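Local structure of hypothetical protein Atu2299 (Agrobacterium tumefaciens, 2HLY) at residues D12-L23 with A169-M180. The protein is of unknown function but belongs to the DUF2026 family, which is grouped with the papain-like (CA clan) cysteine peptidases, a kinship that does not by itself establish peptidase activity. Residues are numbered along the deposited sequence; the frame is centred on the assembly and turned at random.
Sequences DYFRIYRVINSL and AANWFRKSPKQM
V19 packs its two methyls on different partners: CG1 lies 3.7 Å from CA of A169, on the last turn of helix 160-172, while CG2 meets CE of M180 at 3.4 Å, a tight carbon contact. CG2 also sits above one face of the W172 indole, offset toward its rim. L23 brings CG to the edge of that indole and CD1 to CB of A169; the indole NE1 is hydrogen-bonded to O of A181. One turn before V19, I16 sets CG1 3.5 Å from CE1 of F173 and holds CD1 over a face of the ring, whereas CB of R15 approaches the ring edge; I45 of helix 31-50 touches F173.

At F173 the chain leaves the helix and curls around the guanidinium of R15. Extended from CG to NE, this side chain passes M180 SD and places NH1 between two carbonyls, donating to O of K178 (2.7 Å, 164°, in the guanidinium plane) and to O of R174 (2.8 Å), which it approaches from above the carbonyl plane. CA of S176 lies over the centre of one guanidinium face. OD1 of D12 accepts from N of S176 on its syn side (2.7 Å, 168°), and a water joins OD2 to O of S176.

An apolar seam joins helix 10-24 to the end of helix 160-172 and to F173 and M180 of the following loop. At the polar edge R15 and D12 hold the loop, with its cis peptide before P177, mainly by main-chain groups, which probably helps set its path; the carbonyls at R15 probably favour its positive charge.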
# COMPACT_ATOMS: atom_id res chain seq x y z
N ASP A 12 5.54 10.36 7.43
CA ASP A 12 4.14 10.48 7.01
C ASP A 12 3.69 9.25 6.21
O ASP A 12 2.54 8.81 6.30
CB ASP A 12 3.95 11.79 6.23
CG ASP A 12 4.07 13.02 7.13
OD1 ASP A 12 3.63 12.93 8.30
OD2 ASP A 12 4.61 14.06 6.68
N TYR A 13 4.61 8.70 5.44
CA TYR A 13 4.35 7.41 4.79
C TYR A 13 3.98 6.37 5.84
O TYR A 13 3.02 5.62 5.68
CB TYR A 13 5.59 6.98 4.02
CG TYR A 13 5.55 5.54 3.52
CD1 TYR A 13 5.20 5.23 2.20
CD2 TYR A 13 5.92 4.49 4.37
CE1 TYR A 13 5.19 3.90 1.74
CE2 TYR A 13 5.91 3.17 3.92
CZ TYR A 13 5.57 2.89 2.61
OH TYR A 13 5.61 1.57 2.20
N PHE A 14 4.75 6.31 6.93
CA PHE A 14 4.43 5.36 7.98
C PHE A 14 3.10 5.67 8.67
O PHE A 14 2.37 4.76 9.02
CB PHE A 14 5.58 5.26 8.99
CG PHE A 14 6.79 4.52 8.48
CD1 PHE A 14 6.66 3.33 7.76
CD2 PHE A 14 8.07 5.02 8.72
CE1 PHE A 14 7.79 2.64 7.31
CE2 PHE A 14 9.20 4.34 8.25
CZ PHE A 14 9.06 3.15 7.55
N ARG A 15 2.78 6.95 8.86
CA ARG A 15 1.45 7.33 9.40
C ARG A 15 0.34 6.74 8.52
O ARG A 15 -0.66 6.20 9.02
CB ARG A 15 1.30 8.84 9.46
CG ARG A 15 2.13 9.46 10.59
CD ARG A 15 1.86 10.97 10.70
NE ARG A 15 2.49 11.50 11.91
CZ ARG A 15 1.98 12.47 12.66
NH1 ARG A 15 0.83 13.06 12.34
NH2 ARG A 15 2.64 12.86 13.75
N ILE A 16 0.52 6.84 7.20
CA ILE A 16 -0.50 6.36 6.25
C ILE A 16 -0.63 4.84 6.35
O ILE A 16 -1.74 4.31 6.47
CB ILE A 16 -0.19 6.82 4.80
CG1 ILE A 16 -0.32 8.34 4.70
CG2 ILE A 16 -1.14 6.12 3.80
CD1 ILE A 16 0.22 8.95 3.40
N TYR A 17 0.50 4.15 6.32
CA TYR A 17 0.48 2.71 6.51
C TYR A 17 -0.24 2.36 7.81
O TYR A 17 -1.12 1.50 7.83
CB TYR A 17 1.90 2.09 6.48
CG TYR A 17 1.89 0.69 7.08
CD1 TYR A 17 1.51 -0.42 6.32
CD2 TYR A 17 2.20 0.50 8.43
CE1 TYR A 17 1.46 -1.69 6.88
CE2 TYR A 17 2.16 -0.78 9.01
CZ TYR A 17 1.78 -1.86 8.23
OH TYR A 17 1.71 -3.14 8.78
N ARG A 18 0.13 3.04 8.91
CA ARG A 18 -0.45 2.71 10.22
C ARG A 18 -1.97 2.89 10.23
O ARG A 18 -2.69 2.02 10.72
CB ARG A 18 0.21 3.51 11.32
CG ARG A 18 -0.05 2.93 12.71
CD ARG A 18 0.59 3.79 13.80
NE ARG A 18 2.06 3.90 13.68
CZ ARG A 18 2.93 3.00 14.11
NH1 ARG A 18 2.52 1.88 14.70
NH2 ARG A 18 4.24 3.21 13.95
N VAL A 19 -2.45 3.99 9.65
CA VAL A 19 -3.88 4.28 9.58
C VAL A 19 -4.62 3.17 8.83
O VAL A 19 -5.61 2.63 9.32
CB VAL A 19 -4.16 5.66 8.96
CG1 VAL A 19 -5.64 5.80 8.56
CG2 VAL A 19 -3.73 6.74 9.93
N ILE A 20 -4.13 2.84 7.64
CA ILE A 20 -4.82 1.86 6.80
C ILE A 20 -4.77 0.49 7.47
O ILE A 20 -5.78 -0.24 7.51
CB ILE A 20 -4.21 1.81 5.38
CG1 ILE A 20 -4.29 3.20 4.73
CG2 ILE A 20 -4.91 0.71 4.56
CD1 ILE A 20 -3.50 3.32 3.43
N ASN A 21 -3.60 0.14 8.00
CA ASN A 21 -3.45 -1.15 8.68
C ASN A 21 -4.42 -1.28 9.84
O ASN A 21 -5.02 -2.33 10.08
CB ASN A 21 -2.04 -1.31 9.20
CG ASN A 21 -1.75 -2.71 9.66
OD1 ASN A 21 -1.98 -3.68 8.91
ND2 ASN A 21 -1.30 -2.85 10.90
N SER A 22 -4.58 -0.19 10.58
CA SER A 22 -5.45 -0.18 11.76
C SER A 22 -6.91 -0.42 11.38
O SER A 22 -7.64 -1.10 12.11
CB SER A 22 -5.30 1.15 12.50
OG SER A 22 -3.96 1.34 12.92
N LEU A 23 -7.32 0.14 10.25
CA LEU A 23 -8.69 -0.02 9.76
C LEU A 23 -8.95 -1.41 9.15
O LEU A 23 -10.08 -1.92 9.18
CB LEU A 23 -9.00 1.07 8.72
CG LEU A 23 -9.15 2.47 9.30
CD1 LEU A 23 -9.11 3.54 8.22
CD2 LEU A 23 -10.47 2.56 10.09
N ALA A 169 -10.12 6.99 7.05
CA ALA A 169 -8.68 7.03 6.79
C ALA A 169 -8.21 8.46 6.50
O ALA A 169 -7.24 8.93 7.09
CB ALA A 169 -8.31 6.12 5.64
N ALA A 170 -8.90 9.13 5.58
CA ALA A 170 -8.50 10.50 5.20
C ALA A 170 -8.65 11.47 6.36
O ALA A 170 -7.93 12.46 6.46
CB ALA A 170 -9.29 10.97 4.00
N ASN A 171 -9.61 11.20 7.23
CA ASN A 171 -9.85 12.10 8.35
C ASN A 171 -8.98 11.82 9.58
O ASN A 171 -8.75 12.73 10.40
CB ASN A 171 -11.33 12.13 8.65
CG ASN A 171 -12.06 13.04 7.67
OD1 ASN A 171 -11.87 14.25 7.69
ND2 ASN A 171 -12.86 12.45 6.80
N TRP A 172 -8.47 10.60 9.69
CA TRP A 172 -7.56 10.19 10.77
C TRP A 172 -6.14 10.71 10.49
O TRP A 172 -5.47 11.25 11.38
CB TRP A 172 -7.50 8.67 10.85
CG TRP A 172 -7.12 8.11 12.21
CD1 TRP A 172 -6.53 8.77 13.27
CD2 TRP A 172 -7.30 6.76 12.63
NE1 TRP A 172 -6.37 7.90 14.34
CE2 TRP A 172 -6.82 6.65 13.96
CE3 TRP A 172 -7.83 5.61 12.01
CZ2 TRP A 172 -6.87 5.46 14.68
CZ3 TRP A 172 -7.87 4.42 12.72
CH2 TRP A 172 -7.38 4.35 14.05
N PHE A 173 -5.68 10.52 9.25
CA PHE A 173 -4.34 10.95 8.87
C PHE A 173 -4.14 12.46 9.04
O PHE A 173 -4.98 13.23 8.61
CB PHE A 173 -4.04 10.56 7.41
CG PHE A 173 -2.74 11.14 6.90
CD1 PHE A 173 -1.52 10.57 7.28
CD2 PHE A 173 -2.74 12.29 6.12
CE1 PHE A 173 -0.33 11.11 6.83
CE2 PHE A 173 -1.55 12.85 5.67
CZ PHE A 173 -0.33 12.26 6.03
N ARG A 174 -3.01 12.84 9.64
CA ARG A 174 -2.54 14.23 9.71
C ARG A 174 -1.06 14.21 9.40
O ARG A 174 -0.36 13.26 9.80
CB ARG A 174 -2.74 14.82 11.11
CG ARG A 174 -4.19 14.93 11.54
CD ARG A 174 -4.35 15.33 12.99
NE ARG A 174 -5.77 15.18 13.33
CZ ARG A 174 -6.65 16.17 13.38
NH1 ARG A 174 -7.92 15.91 13.67
NH2 ARG A 174 -6.27 17.43 13.17
N LYS A 175 -0.57 15.23 8.72
CA LYS A 175 0.88 15.30 8.46
C LYS A 175 1.62 15.57 9.77
O LYS A 175 1.14 16.30 10.64
CB LYS A 175 1.22 16.37 7.43
CG LYS A 175 0.68 16.09 6.06
CD LYS A 175 0.99 17.21 5.09
CE LYS A 175 0.22 17.07 3.80
NZ LYS A 175 0.57 18.15 2.86
N SER A 176 2.79 14.95 9.92
CA SER A 176 3.65 15.20 11.07
C SER A 176 4.00 16.70 11.15
O SER A 176 4.18 17.34 10.11
CB SER A 176 4.92 14.36 10.97
OG SER A 176 5.71 14.50 12.14
N PRO A 177 4.10 17.26 12.37
CA PRO A 177 4.01 16.66 13.69
C PRO A 177 2.62 16.71 14.33
O PRO A 177 2.50 16.53 15.55
CB PRO A 177 4.96 17.54 14.50
CG PRO A 177 4.75 18.90 13.93
CD PRO A 177 4.40 18.70 12.45
N LYS A 178 1.57 16.97 13.56
CA LYS A 178 0.25 17.14 14.18
C LYS A 178 -0.37 15.84 14.65
O LYS A 178 0.06 14.77 14.24
CB LYS A 178 -0.77 17.63 13.14
CG LYS A 178 -0.37 18.70 12.13
CD LYS A 178 -1.46 18.88 11.03
CE LYS A 178 -2.80 19.45 11.57
NZ LYS A 178 -3.86 19.68 10.51
N GLN A 179 -1.25 15.84 15.65
CA GLN A 179 -1.10 15.06 16.84
C GLN A 179 -2.34 14.26 16.36
O GLN A 179 -3.38 14.87 16.10
CB GLN A 179 -1.43 15.83 18.12
CG GLN A 179 -0.20 16.42 18.77
N MET A 180 -2.20 12.96 16.08
CA MET A 180 -3.32 12.12 15.61
C MET A 180 -4.04 11.40 16.75
O MET A 180 -3.42 11.08 17.77
CB MET A 180 -2.82 11.07 14.61
CG MET A 180 -2.55 11.63 13.23
SD MET A 180 -1.58 10.53 12.17
CE MET A 180 -2.63 9.08 12.07
O HOH W 1 5.14 16.32 7.88
O HOH W 2 2.44 13.85 16.67
O HOH W 3 5.75 13.25 14.55